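Local coordinates for protein DnaJ homolog subfamily C member 3 (Mus musculus, PDB 3IEG) that acts as an endoplasmic reticulum co-chaperone that binds misfolded proteins and restrains eIF2-alpha kinase signalling, here represented by its tetratricopeptide repeat (TPR) part, at residues Arg77-Leu82 against Asp92-Val97; Phe70-Leu75 against Glu104-Glu109; Leu159-Phe164 against Arg171-Asp176; Gly85-Ala90 against Glu119-Arg124. One frame throughout, in Å; residues are numbered along the deposited sequence.

How the interactions relate
Interactions 1, 2 and 4 hold together one block of the superhelix: interaction 1 pairs helices 71-84 and 87-98, and the others lay helix 104-132 against helix 71-84 (interaction 2) and helix 87-98 (interaction 4). The centres of interactions 1 and 2 are about 9 Å apart, and H79 NE2 meets E109 OE1 between them. Interaction 4, centred about 11 Å from interaction 1, joins it through L81 O and K86 N and through L82 against L87. Interaction 3 belongs to the fifth repeat; its centre is about 29 Å from that of interaction 1, and the two do not touch. The groove that binds misfolded proteins lies within the first two repeats, just before the third, to which interaction 1 belongs.

Interaction 1: residues Arg77-Leu82 against Asp92-Val97; sequences RGHLLL and DDFKKV
D93 OD2 accepts a bond from R77 NE at 2.6 Å and a second, weak one from R77 NH2, and D93 OD1 takes NH2 almost straight at 2.9 Å. This side-on, two-nitrogen grip joins the antiparallel helices of the third tetratricopeptide repeat, whose local axes pass 9.0 Å apart. Guanidinium and carboxylate are nearly coplanar (9°), each oxygen using its syn lone pair; a bend at chi3 (71°) turns the long arginine chain back to the acid. In this buried place an arginine suits an aspartate because both oxygens are answered, and a long, weak ion pair from R74 adds to OD1. On the other flank the ring of F94 lies against G78, at positions where the repeat consensus also has glycine and phenylalanine. G78 CA stands over the ring face, 4.2 Å from its centroid, where a CB would collide with CE1. H79 ND1, hydrogen-bonded to Q113, comes in at the edge of that ring, and L82 CD2 approaches F94 CE2 at 4.4 Å.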
loop_
_atom_site.group_PDB
_atom_site.type_symbol
_atom_site.label_atom_id
_atom_site.label_comp_id
_atom_site.label_asym_id
_atom_site.label_seq_id
_atom_site.Cartn_x
_atom_site.Cartn_y
_atom_site.Cartn_z
ATOM N N ARG A 77 -4.337 12.234 -27.221
ATOM C CA ARG A 77 -3.185 12.429 -26.336
ATOM C C ARG A 77 -3.511 13.371 -25.184
ATOM O O ARG A 77 -3.110 13.123 -24.045
ATOM C CB ARG A 77 -1.960 12.928 -27.099
ATOM C CG ARG A 77 -0.729 12.970 -26.220
ATOM C CD ARG A 77 0.524 13.310 -26.980
ATOM N NE ARG A 77 0.511 14.698 -27.398
ATOM C CZ ARG A 77 1.491 15.261 -28.078
ATOM N NH1 ARG A 77 2.558 14.547 -28.401
ATOM N NH2 ARG A 77 1.399 16.529 -28.430
ATOM N N GLY A 78 -4.239 14.440 -25.486
ATOM C CA GLY A 78 -4.747 15.355 -24.474
ATOM C C GLY A 78 -5.513 14.651 -23.371
ATOM O O GLY A 78 -5.329 14.950 -22.194
ATOM N N HIS A 79 -6.372 13.712 -23.738
ATOM C CA HIS A 79 -7.084 12.914 -22.741
ATOM C C HIS A 79 -6.128 12.161 -21.809
ATOM O O HIS A 79 -6.316 12.171 -20.589
ATOM C CB HIS A 79 -8.060 11.928 -23.398
ATOM C CG HIS A 79 -9.181 12.583 -24.140
ATOM N ND1 HIS A 79 -9.870 13.668 -23.643
ATOM C CD2 HIS A 79 -9.733 12.307 -25.344
ATOM C CE1 HIS A 79 -10.792 14.039 -24.513
ATOM N NE2 HIS A 79 -10.733 13.225 -25.551
ATOM N N LEU A 80 -5.113 11.517 -22.381
ATOM C CA LEU A 80 -4.211 10.684 -21.597
ATOM C C LEU A 80 -3.372 11.550 -20.687
ATOM O O LEU A 80 -3.198 11.210 -19.527
ATOM C CB LEU A 80 -3.322 9.774 -22.480
ATOM C CG LEU A 80 -4.009 8.788 -23.441
ATOM C CD1 LEU A 80 -3.003 8.000 -24.288
ATOM C CD2 LEU A 80 -4.916 7.854 -22.681
ATOM N N LEU A 81 -2.873 12.671 -21.210
ATOM C CA LEU A 81 -2.106 13.641 -20.406
ATOM C C LEU A 81 -2.895 14.174 -19.212
ATOM O O LEU A 81 -2.382 14.212 -18.098
ATOM C CB LEU A 81 -1.603 14.813 -21.266
ATOM C CG LEU A 81 -0.608 14.482 -22.385
ATOM C CD1 LEU A 81 -0.523 15.593 -23.440
ATOM C CD2 LEU A 81 0.761 14.138 -21.824
ATOM N N LEU A 82 -4.139 14.580 -19.434
ATOM C CA LEU A 82 -4.978 15.017 -18.324
ATOM C C LEU A 82 -5.093 13.936 -17.244
ATOM O O LEU A 82 -5.006 14.234 -16.060
ATOM C CB LEU A 82 -6.361 15.431 -18.825
ATOM C CG LEU A 82 -7.423 15.865 -17.814
ATOM C CD1 LEU A 82 -6.941 16.985 -16.902
ATOM C CD2 LEU A 82 -8.655 16.301 -18.566
ATOM N N ASP A 92 -2.109 22.493 -23.404
ATOM C CA ASP A 92 -1.417 22.800 -24.629
ATOM C C ASP A 92 -2.004 22.002 -25.798
ATOM O O ASP A 92 -2.294 22.573 -26.851
ATOM C CB ASP A 92 0.069 22.529 -24.473
ATOM C CG ASP A 92 0.877 23.088 -25.617
ATOM O OD1 ASP A 92 1.228 24.284 -25.562
ATOM O OD2 ASP A 92 1.160 22.340 -26.577
ATOM N N ASP A 93 -2.198 20.696 -25.608
ATOM C CA ASP A 93 -2.787 19.837 -26.640
ATOM C C ASP A 93 -4.229 20.199 -26.982
ATOM O O ASP A 93 -4.556 20.360 -28.157
ATOM C CB ASP A 93 -2.672 18.354 -26.280
ATOM C CG ASP A 93 -1.474 17.692 -26.924
ATOM O OD1 ASP A 93 -0.754 18.367 -27.677
ATOM O OD2 ASP A 93 -1.245 16.490 -26.694
ATOM N N PHE A 94 -5.077 20.346 -25.969
ATOM C CA PHE A 94 -6.454 20.753 -26.192
ATOM C C PHE A 94 -6.531 22.105 -26.888
ATOM O O PHE A 94 -7.303 22.276 -27.825
ATOM C CB PHE A 94 -7.221 20.828 -24.883
ATOM C CG PHE A 94 -7.372 19.512 -24.177
ATOM C CD1 PHE A 94 -7.979 18.427 -24.810
ATOM C CD2 PHE A 94 -6.943 19.370 -22.857
ATOM C CE1 PHE A 94 -8.117 17.221 -24.156
ATOM C CE2 PHE A 94 -7.099 18.163 -22.186
ATOM C CZ PHE A 94 -7.688 17.091 -22.833
ATOM N N LYS A 95 -5.737 23.069 -26.430
ATOM C CA LYS A 95 -5.718 24.385 -27.053
ATOM C C LYS A 95 -5.329 24.317 -28.540
ATOM O O LYS A 95 -5.946 24.981 -29.371
ATOM C CB LYS A 95 -4.801 25.349 -26.280
ATOM C CG LYS A 95 -5.479 26.062 -25.116
ATOM C CD LYS A 95 -4.485 26.760 -24.175
ATOM C CE LYS A 95 -5.239 27.437 -23.007
ATOM N NZ LYS A 95 -4.501 27.468 -21.685
ATOM N N LYS A 96 -4.316 23.523 -28.874
ATOM C CA LYS A 96 -3.891 23.390 -30.271
ATOM C C LYS A 96 -4.931 22.674 -31.158
ATOM O O LYS A 96 -5.020 22.942 -32.364
ATOM C CB LYS A 96 -2.538 22.692 -30.360
ATOM C CG LYS A 96 -1.357 23.546 -29.894
ATOM C CD LYS A 96 -0.034 22.810 -30.102
ATOM C CE LYS A 96 1.166 23.644 -29.661
ATOM N NZ LYS A 96 2.432 22.836 -29.596
ATOM N N VAL A 97 -5.699 21.768 -30.549
ATOM C CA VAL A 97 -6.826 21.114 -31.191
ATOM C C VAL A 97 -7.843 22.167 -31.650
ATOM O O VAL A 97 -8.309 22.129 -32.798
ATOM C CB VAL A 97 -7.492 20.077 -30.233
ATOM C CG1 VAL A 97 -8.938 19.797 -30.621
ATOM C CG2 VAL A 97 -6.678 18.781 -30.164
#

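Interaction 2: residues Phe70-Leu75 against Glu104-Glu109; sequences FTAARL and EQEEKE
E106 reaches from helix 104-132 toward L75, its CB 4.2 Å from L75 CD2. With CG beside its own backbone N (chi1 -77°) and the chain extended beyond, CG passes the same methyl at 3.7 Å, and the carboxylate is carried on to the start of helix 71-84. There OE1 receives a weak hydrogen bond from T71 OG1 at 3.1 Å; the stronger partner of OE1 is the backbone N of S103, just before helix 104-132. The other oxygen, OE2, rests by A72 CB at 3.3 Å, where a small methyl leaves room for it. The two helices run side by side, 25° apart, as in the TPR superhelix, where a following helix packs along the first helix of the repeat before it. With an alanine here in place of E106, S103 N would probably lose its side-chain acceptor and T71 OG1 its weak one, and L75 CD2 part of its cover. Leucine suits its place because one methyl, CD2, can lie against the aliphatic parts of two glutamates: it is also 4.1 Å from E109 CB. E109 in turn is held at both oxygens, OE1 by H79 NE2 and OE2 by Q105 NE2, the latter at 2.9 Å.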
loop_
_atom_site.group_PDB
_atom_site.type_symbol
_atom_site.label_atom_id
_atom_site.label_comp_id
_atom_site.label_asym_id
_atom_site.label_seq_id
_atom_site.Cartn_x
_atom_site.Cartn_y
_atom_site.Cartn_z
ATOM N N PHE A 70 -3.121 16.783 -37.500
ATOM C CA PHE A 70 -4.002 15.617 -37.332
ATOM C C PHE A 70 -4.746 15.695 -36.033
ATOM O O PHE A 70 -4.361 15.087 -35.039
ATOM C CB PHE A 70 -3.264 14.288 -37.438
ATOM C CG PHE A 70 -4.181 13.106 -37.615
ATOM C CD1 PHE A 70 -4.390 12.560 -38.863
ATOM C CD2 PHE A 70 -4.846 12.547 -36.530
ATOM C CE1 PHE A 70 -5.239 11.470 -39.028
ATOM C CE2 PHE A 70 -5.694 11.463 -36.687
ATOM C CZ PHE A 70 -5.890 10.923 -37.938
ATOM N N THR A 71 -5.833 16.444 -36.062
ATOM C CA THR A 71 -6.500 16.828 -34.842
ATOM C C THR A 71 -6.967 15.668 -33.934
ATOM O O THR A 71 -6.810 15.736 -32.723
ATOM C CB THR A 71 -7.540 17.956 -35.078
ATOM O OG1 THR A 71 -8.751 17.682 -34.359
ATOM C CG2 THR A 71 -7.825 18.144 -36.556
ATOM N N ALA A 72 -7.492 14.599 -34.524
ATOM C CA ALA A 72 -8.022 13.456 -33.756
ATOM C C ALA A 72 -6.997 12.794 -32.828
ATOM O O ALA A 72 -7.322 12.430 -31.711
ATOM C CB ALA A 72 -8.645 12.423 -34.684
ATOM N N ALA A 73 -5.763 12.656 -33.297
ATOM C CA ALA A 73 -4.710 12.033 -32.515
ATOM C C ALA A 73 -4.274 12.911 -31.359
ATOM O O ALA A 73 -3.963 12.406 -30.275
ATOM C CB ALA A 73 -3.529 11.695 -33.394
ATOM N N ARG A 74 -4.244 14.221 -31.588
ATOM C CA ARG A 74 -3.869 15.163 -30.550
ATOM C C ARG A 74 -4.955 15.232 -29.482
ATOM O O ARG A 74 -4.653 15.290 -28.292
ATOM C CB ARG A 74 -3.563 16.542 -31.131
ATOM C CG ARG A 74 -3.108 17.540 -30.083
ATOM C CD ARG A 74 -2.714 18.887 -30.649
ATOM N NE ARG A 74 -1.274 18.963 -30.883
ATOM C CZ ARG A 74 -0.752 19.228 -32.066
ATOM N NH1 ARG A 74 -1.553 19.455 -33.089
ATOM N NH2 ARG A 74 0.552 19.274 -32.235
ATOM N N LEU A 75 -6.215 15.194 -29.894
ATOM C CA LEU A 75 -7.281 15.169 -28.911
ATOM C C LEU A 75 -7.108 13.973 -27.973
ATOM O O LEU A 75 -7.206 14.119 -26.754
ATOM C CB LEU A 75 -8.652 15.159 -29.575
ATOM C CG LEU A 75 -9.848 15.051 -28.614
ATOM C CD1 LEU A 75 -9.935 16.240 -27.677
ATOM C CD2 LEU A 75 -11.147 14.890 -29.380
ATOM N N GLU A 104 -16.850 19.441 -35.246
ATOM C CA GLU A 104 -17.738 19.895 -34.188
ATOM C C GLU A 104 -17.555 19.095 -32.890
ATOM O O GLU A 104 -17.412 19.674 -31.817
ATOM C CB GLU A 104 -19.184 19.836 -34.667
ATOM C CG GLU A 104 -20.182 20.157 -33.589
ATOM C CD GLU A 104 -21.582 20.296 -34.115
ATOM O OE1 GLU A 104 -21.897 19.681 -35.165
ATOM O OE2 GLU A 104 -22.367 21.025 -33.471
ATOM N N GLN A 105 -17.550 17.770 -33.007
ATOM C CA GLN A 105 -17.417 16.868 -31.856
ATOM C C GLN A 105 -16.090 17.062 -31.117
ATOM O O GLN A 105 -16.064 17.161 -29.893
ATOM C CB GLN A 105 -17.570 15.408 -32.308
ATOM C CG GLN A 105 -17.356 14.357 -31.216
ATOM C CD GLN A 105 -18.245 14.581 -30.001
ATOM O OE1 GLN A 105 -19.357 15.122 -30.111
ATOM N NE2 GLN A 105 -17.753 14.179 -28.831
ATOM N N GLU A 106 -15.003 17.114 -31.880
ATOM C CA GLU A 106 -13.683 17.418 -31.355
ATOM C C GLU A 106 -13.611 18.784 -30.665
ATOM O O GLU A 106 -12.987 18.914 -29.614
ATOM C CB GLU A 106 -12.640 17.313 -32.464
ATOM C CG GLU A 106 -12.291 15.889 -32.782
ATOM C CD GLU A 106 -11.649 15.705 -34.131
ATOM O OE1 GLU A 106 -11.628 16.641 -34.953
ATOM O OE2 GLU A 106 -11.159 14.591 -34.367
ATOM N N GLU A 107 -14.257 19.791 -31.245
ATOM C CA GLU A 107 -14.306 21.117 -30.629
ATOM C C GLU A 107 -14.974 21.090 -29.241
ATOM O O GLU A 107 -14.422 21.643 -28.297
ATOM C CB GLU A 107 -14.968 22.152 -31.559
ATOM C CG GLU A 107 -14.951 23.599 -31.021
ATOM C CD GLU A 107 -15.645 24.606 -31.930
ATOM O OE1 GLU A 107 -16.119 24.229 -33.028
ATOM O OE2 GLU A 107 -15.713 25.793 -31.546
ATOM N N LYS A 108 -16.134 20.439 -29.121
ATOM C CA LYS A 108 -16.849 20.359 -27.835
ATOM C C LYS A 108 -16.065 19.581 -26.777
ATOM O O LYS A 108 -16.007 20.000 -25.620
ATOM C CB LYS A 108 -18.272 19.772 -27.986
ATOM C CG LYS A 108 -19.087 19.790 -26.655
ATOM C CD LYS A 108 -20.529 19.249 -26.764
ATOM C CE LYS A 108 -21.548 20.371 -27.077
ATOM N NZ LYS A 108 -21.627 20.698 -28.546
ATOM N N GLU A 109 -15.472 18.456 -27.185
ATOM C CA GLU A 109 -14.641 17.613 -26.308
ATOM C C GLU A 109 -13.433 18.394 -25.751
ATOM O O GLU A 109 -13.157 18.335 -24.553
ATOM C CB GLU A 109 -14.192 16.340 -27.049
ATOM C CG GLU A 109 -14.239 15.059 -26.220
ATOM C CD GLU A 109 -14.202 13.765 -27.069
ATOM O OE1 GLU A 109 -13.324 12.909 -26.804
ATOM O OE2 GLU A 109 -15.051 13.588 -27.983
#

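Interaction 3: residues Leu159-Phe164 against Arg171-Asp176; sequences LRAECF and RKAISD
R160 starts with CG opposite its backbone N (chi1 -164°) and then bends at chi2 and chi3, which brings its guanidinium round to D176, while F164, with CG beside the backbone N (chi1 -79°), swings its ring out to meet K172. R160 NH1 and D176 OD1 form a salt bridge at 2.8 Å, though the hydrogen bond within it is bent and weak. D176 lies at the guanidinium edge on the NH1 side, while NH2 forms a salt bridge with D144 of helix 136-149, so one cation ties together acids on two helices. Further along, K172 CB sits over one face of the F164 ring, 3.9 Å from its centroid, in a CH-pi contact. The extended lysine chain follows, its CD 3.9 Å from F164 CE2, before the ammonium end leads away; a lysine can thus offer methylenes to the ring and keep its charge outside. Between these groups the helices come close, with axes 7.9 Å apart, because A161 and A173, with no more than a methyl each, let the backbones pass; their CB atoms lie beside each other, 4.3 Å apart. A173 CB also touches F164 CB at 3.9 Å, and A161 CB meets D176 CB at 3.8 Å. Two antiparallel helices meeting through small residues, with an aromatic one turn beyond, match the small-residue and aromatic consensus positions of the tetratricopeptide repeat, here the fifth.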
loop_
_atom_site.group_PDB
_atom_site.type_symbol
_atom_site.label_atom_id
_atom_site.label_comp_id
_atom_site.label_asym_id
_atom_site.label_seq_id
_atom_site.Cartn_x
_atom_site.Cartn_y
_atom_site.Cartn_z
ATOM N N LEU A 159 2.152 12.399 -2.749
ATOM C CA LEU A 159 1.974 13.570 -1.901
ATOM C C LEU A 159 0.832 13.395 -0.904
ATOM O O LEU A 159 0.957 13.790 0.252
ATOM C CB LEU A 159 1.756 14.835 -2.728
ATOM C CG LEU A 159 1.598 16.142 -1.917
ATOM C CD1 LEU A 159 2.931 16.609 -1.355
ATOM C CD2 LEU A 159 0.981 17.232 -2.759
ATOM N N ARG A 160 -0.268 12.799 -1.343
ATOM C CA ARG A 160 -1.362 12.458 -0.442
ATOM C C ARG A 160 -0.904 11.451 0.613
ATOM O O ARG A 160 -1.331 11.515 1.763
ATOM C CB ARG A 160 -2.560 11.897 -1.214
ATOM C CG ARG A 160 -3.854 11.884 -0.415
ATOM C CD ARG A 160 -4.623 10.610 -0.660
ATOM N NE ARG A 160 -5.800 10.794 -1.491
ATOM C CZ ARG A 160 -6.312 9.873 -2.300
ATOM N NH1 ARG A 160 -5.741 8.685 -2.439
ATOM N NH2 ARG A 160 -7.395 10.162 -3.003
ATOM N N ALA A 161 -0.033 10.527 0.217
ATOM C CA ALA A 161 0.518 9.563 1.151
ATOM C C ALA A 161 1.318 10.275 2.249
ATOM O O ALA A 161 1.151 9.974 3.435
ATOM C CB ALA A 161 1.370 8.533 0.422
ATOM N N GLU A 162 2.155 11.236 1.853
ATOM C CA GLU A 162 2.874 12.072 2.801
ATOM C C GLU A 162 1.895 12.683 3.786
ATOM O O GLU A 162 2.174 12.751 4.984
ATOM C CB GLU A 162 3.597 13.211 2.092
ATOM C CG GLU A 162 5.057 13.002 1.752
ATOM C CD GLU A 162 5.833 12.271 2.835
ATOM O OE1 GLU A 162 6.111 12.843 3.925
ATOM O OE2 GLU A 162 6.173 11.107 2.575
ATOM N N CYS A 163 0.746 13.139 3.293
ATOM C CA CYS A 163 -0.228 13.761 4.185
ATOM C C CYS A 163 -0.668 12.755 5.223
ATOM O O CYS A 163 -0.757 13.063 6.406
ATOM C CB CYS A 163 -1.442 14.272 3.418
ATOM S SG CYS A 163 -1.094 15.715 2.466
ATOM N N PHE A 164 -0.920 11.540 4.761
ATOM C CA PHE A 164 -1.432 10.511 5.619
ATOM C C PHE A 164 -0.413 10.117 6.667
ATOM O O PHE A 164 -0.790 9.926 7.823
ATOM C CB PHE A 164 -1.905 9.297 4.811
ATOM C CG PHE A 164 -3.263 9.475 4.185
ATOM C CD1 PHE A 164 -3.500 9.053 2.876
ATOM C CD2 PHE A 164 -4.314 10.064 4.902
ATOM C CE1 PHE A 164 -4.765 9.220 2.294
ATOM C CE2 PHE A 164 -5.569 10.232 4.325
ATOM C CZ PHE A 164 -5.795 9.815 3.021
ATOM N N ARG A 171 -1.265 3.276 7.575
ATOM C CA ARG A 171 -1.887 2.262 6.726
ATOM C C ARG A 171 -2.536 2.868 5.488
ATOM O O ARG A 171 -2.589 2.235 4.439
ATOM C CB ARG A 171 -2.898 1.404 7.486
ATOM C CG ARG A 171 -2.343 0.767 8.745
ATOM C CD ARG A 171 -2.988 -0.578 9.039
ATOM N NE ARG A 171 -2.018 -1.670 8.918
ATOM C CZ ARG A 171 -1.241 -2.100 9.910
ATOM N NH1 ARG A 171 -1.311 -1.538 11.106
ATOM N NH2 ARG A 171 -0.393 -3.086 9.702
ATOM N N LYS A 172 -3.025 4.092 5.606
ATOM C CA LYS A 172 -3.599 4.768 4.456
ATOM C C LYS A 172 -2.482 5.158 3.502
ATOM O O LYS A 172 -2.608 5.014 2.283
ATOM C CB LYS A 172 -4.442 5.972 4.884
ATOM C CG LYS A 172 -5.784 5.584 5.509
ATOM C CD LYS A 172 -6.668 6.796 5.715
ATOM C CE LYS A 172 -8.030 6.374 6.235
ATOM N NZ LYS A 172 -9.017 7.510 6.224
ATOM N N ALA A 173 -1.374 5.613 4.076
ATOM C CA ALA A 173 -0.190 5.972 3.312
ATOM C C ALA A 173 0.378 4.787 2.533
ATOM O O ALA A 173 0.645 4.912 1.343
ATOM C CB ALA A 173 0.856 6.583 4.225
ATOM N N ILE A 174 0.543 3.636 3.188
ATOM C CA ILE A 174 1.012 2.417 2.500
ATOM C C ILE A 174 0.161 2.146 1.267
ATOM O O ILE A 174 0.682 1.816 0.200
ATOM C CB ILE A 174 1.068 1.135 3.423
ATOM C CG1 ILE A 174 -0.318 0.753 3.975
ATOM C CG2 ILE A 174 2.040 1.328 4.607
ATOM C CD1 ILE A 174 -1.105 -0.409 3.235
ATOM N N SER A 175 -1.147 2.315 1.415
ATOM C CA SER A 175 -2.081 2.015 0.345
ATOM C C SER A 175 -1.913 2.944 -0.856
ATOM O O SER A 175 -1.913 2.498 -2.000
ATOM C CB SER A 175 -3.507 2.080 0.875
ATOM O OG SER A 175 -4.405 2.198 -0.199
ATOM N N ASP A 176 -1.759 4.234 -0.584
ATOM C CA ASP A 176 -1.507 5.204 -1.638
ATOM C C ASP A 176 -0.180 4.974 -2.325
ATOM O O ASP A 176 -0.075 5.140 -3.534
ATOM C CB ASP A 176 -1.544 6.620 -1.085
ATOM C CG ASP A 176 -2.932 7.237 -1.143
ATOM O OD1 ASP A 176 -3.847 6.670 -1.800
ATOM O OD2 ASP A 176 -3.097 8.306 -0.519
#

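Interaction 4: residues Gly85-Ala90 against Glu119-Arg124; sequences GKLDEA and EMQRLR
L87 and Q121 bring the backbones closest, their CA atoms 6.5 Å apart, where the start of helix 87-98 meets the middle of helix 104-132. The approach belongs to the TPR superhelix: the second helix of the third repeat packs on the helix that runs on into the fourth. The chain reaches this point through G85, which closes the preceding helix in a Schellman motif; its positive phi (75°) is easily adopted without a side chain. K86 follows at the N-cap position, and L87 then points at the other helix. Its branched end straddles M120, a selenomethionine introduced by labelling, with CD1 3.7 Å and CD2 3.8 Å from M120 CB. Beyond CB the M120 chain bends away to I146 and V149 of helix 136-149. L87 CD1 also lies 4.0 Å from R124 CD, so the aliphatic part of the arginine adds to its cover, and L82 of helix 71-84 packs on L87 as well. Q121, bent at chi2, slides past L87 in the opposite direction and sets its amide beside the D88 carboxylate, although which amide end faces the acid is uncertain. A valine in place of Q121 would probably leave D88 without this polar neighbour and strip cover from L87 CB. One water spans the contact, donating to G85 O at 2.9 Å and weakly accepting from R124 NE at 3.0 Å.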
loop_
_atom_site.group_PDB
_atom_site.type_symbol
_atom_site.label_atom_id
_atom_site.label_comp_id
_atom_site.label_asym_id
_atom_site.label_seq_id
_atom_site.Cartn_x
_atom_site.Cartn_y
_atom_site.Cartn_z
ATOM N N GLY A 85 -2.166 13.737 -15.116
ATOM C CA GLY A 85 -1.952 14.958 -14.336
ATOM C C GLY A 85 -0.885 15.874 -14.920
ATOM O O GLY A 85 -0.381 16.768 -14.232
ATOM N N LYS A 86 -0.524 15.641 -16.182
ATOM C CA LYS A 86 0.350 16.555 -16.911
ATOM C C LYS A 86 -0.505 17.706 -17.432
ATOM O O LYS A 86 -0.833 17.763 -18.608
ATOM C CB LYS A 86 1.086 15.826 -18.042
ATOM C CG LYS A 86 2.158 14.834 -17.555
ATOM C CD LYS A 86 2.676 13.961 -18.688
ATOM C CE LYS A 86 4.036 13.336 -18.406
ATOM N NZ LYS A 86 3.923 12.431 -17.260
ATOM N N LEU A 87 -0.871 18.612 -16.533
ATOM C CA LEU A 87 -1.888 19.618 -16.822
ATOM C C LEU A 87 -1.471 20.646 -17.861
ATOM O O LEU A 87 -2.250 20.987 -18.741
ATOM C CB LEU A 87 -2.366 20.307 -15.542
ATOM C CG LEU A 87 -2.945 19.380 -14.466
ATOM C CD1 LEU A 87 -3.356 20.200 -13.280
ATOM C CD2 LEU A 87 -4.115 18.531 -14.962
ATOM N N ASP A 88 -0.243 21.125 -17.775
ATOM C CA ASP A 88 0.255 22.080 -18.754
ATOM C C ASP A 88 0.288 21.515 -20.169
ATOM O O ASP A 88 -0.122 22.191 -21.118
ATOM C CB ASP A 88 1.631 22.601 -18.336
ATOM C CG ASP A 88 1.561 23.467 -17.085
ATOM O OD1 ASP A 88 0.439 23.834 -16.671
ATOM O OD2 ASP A 88 2.625 23.780 -16.512
ATOM N N GLU A 89 0.762 20.283 -20.307
ATOM C CA GLU A 89 0.830 19.629 -21.606
ATOM C C GLU A 89 -0.544 19.239 -22.136
ATOM O O GLU A 89 -0.758 19.206 -23.345
ATOM C CB GLU A 89 1.704 18.388 -21.531
ATOM C CG GLU A 89 3.146 18.681 -21.283
ATOM C CD GLU A 89 3.778 17.607 -20.459
ATOM O OE1 GLU A 89 3.970 17.847 -19.243
ATOM O OE2 GLU A 89 4.050 16.514 -21.015
ATOM N N ALA A 90 -1.465 18.934 -21.233
ATOM C CA ALA A 90 -2.829 18.633 -21.627
ATOM C C ALA A 90 -3.480 19.863 -22.259
ATOM O O ALA A 90 -3.959 19.808 -23.399
ATOM C CB ALA A 90 -3.638 18.145 -20.436
ATOM N N GLU A 119 -9.778 23.616 -13.788
ATOM C CA GLU A 119 -10.182 23.238 -12.442
ATOM C C GLU A 119 -9.043 22.513 -11.704
ATOM O O GLU A 119 -8.683 22.883 -10.589
ATOM C CB GLU A 119 -11.351 22.287 -12.498
ATOM C CG GLU A 119 -12.697 22.894 -12.423
ATOM C CD GLU A 119 -13.777 21.822 -12.511
ATOM O OE1 GLU A 119 -14.600 21.884 -13.462
ATOM O OE2 GLU A 119 -13.784 20.906 -11.644
HETATM N N MSE A 120 -8.498 21.478 -12.341
HETATM C CA MSE A 120 -7.395 20.685 -11.790
HETATM C C MSE A 120 -6.178 21.540 -11.499
HETATM O O MSE A 120 -5.501 21.347 -10.487
HETATM C CB MSE A 120 -7.000 19.549 -12.745
HETATM C CG MSE A 120 -8.146 18.652 -13.119
HETATM SE SE MSE A 120 -9.005 17.902 -11.540
HETATM C CE MSE A 120 -7.761 16.460 -11.358
ATOM N N GLN A 121 -5.917 22.482 -12.401
ATOM C CA GLN A 121 -4.765 23.362 -12.330
ATOM C C GLN A 121 -4.866 24.278 -11.094
ATOM O O GLN A 121 -3.872 24.560 -10.429
ATOM C CB GLN A 121 -4.671 24.164 -13.634
ATOM C CG GLN A 121 -3.327 24.800 -13.891
ATOM C CD GLN A 121 -2.318 23.855 -14.503
ATOM O OE1 GLN A 121 -2.243 23.726 -15.723
ATOM N NE2 GLN A 121 -1.506 23.216 -13.657
ATOM N N ARG A 122 -6.088 24.703 -10.797
ATOM C CA ARG A 122 -6.415 25.530 -9.649
ATOM C C ARG A 122 -6.351 24.707 -8.365
ATOM O O ARG A 122 -5.860 25.177 -7.343
ATOM C CB ARG A 122 -7.815 26.114 -9.869
ATOM C CG ARG A 122 -8.401 26.951 -8.746
ATOM C CD ARG A 122 -9.312 26.154 -7.784
ATOM N NE ARG A 122 -10.395 26.986 -7.244
ATOM C CZ ARG A 122 -10.235 28.055 -6.454
ATOM N NH1 ARG A 122 -9.023 28.463 -6.077
ATOM N NH2 ARG A 122 -11.304 28.728 -6.040
ATOM N N LEU A 123 -6.857 23.477 -8.427
ATOM C CA LEU A 123 -6.860 22.566 -7.286
ATOM C C LEU A 123 -5.450 22.108 -6.913
ATOM O O LEU A 123 -5.156 21.868 -5.748
ATOM C CB LEU A 123 -7.742 21.348 -7.571
ATOM C CG LEU A 123 -9.251 21.404 -7.328
ATOM C CD1 LEU A 123 -9.901 20.150 -7.887
ATOM C CD2 LEU A 123 -9.583 21.565 -5.842
ATOM N N ARG A 124 -4.588 21.983 -7.914
ATOM C CA ARG A 124 -3.209 21.593 -7.690
ATOM C C ARG A 124 -2.480 22.657 -6.856
ATOM O O ARG A 124 -1.818 22.327 -5.882
ATOM C CB ARG A 124 -2.515 21.353 -9.024
ATOM C CG ARG A 124 -1.281 20.564 -8.915
ATOM C CD ARG A 124 -0.743 20.234 -10.281
ATOM N NE ARG A 124 0.335 19.255 -10.166
ATOM C CZ ARG A 124 1.612 19.585 -10.071
ATOM N NH1 ARG A 124 1.965 20.854 -10.101
ATOM N NH2 ARG A 124 2.529 18.656 -9.935
HETATM O O HOH W 1 -1.379 17.189 -11.560
#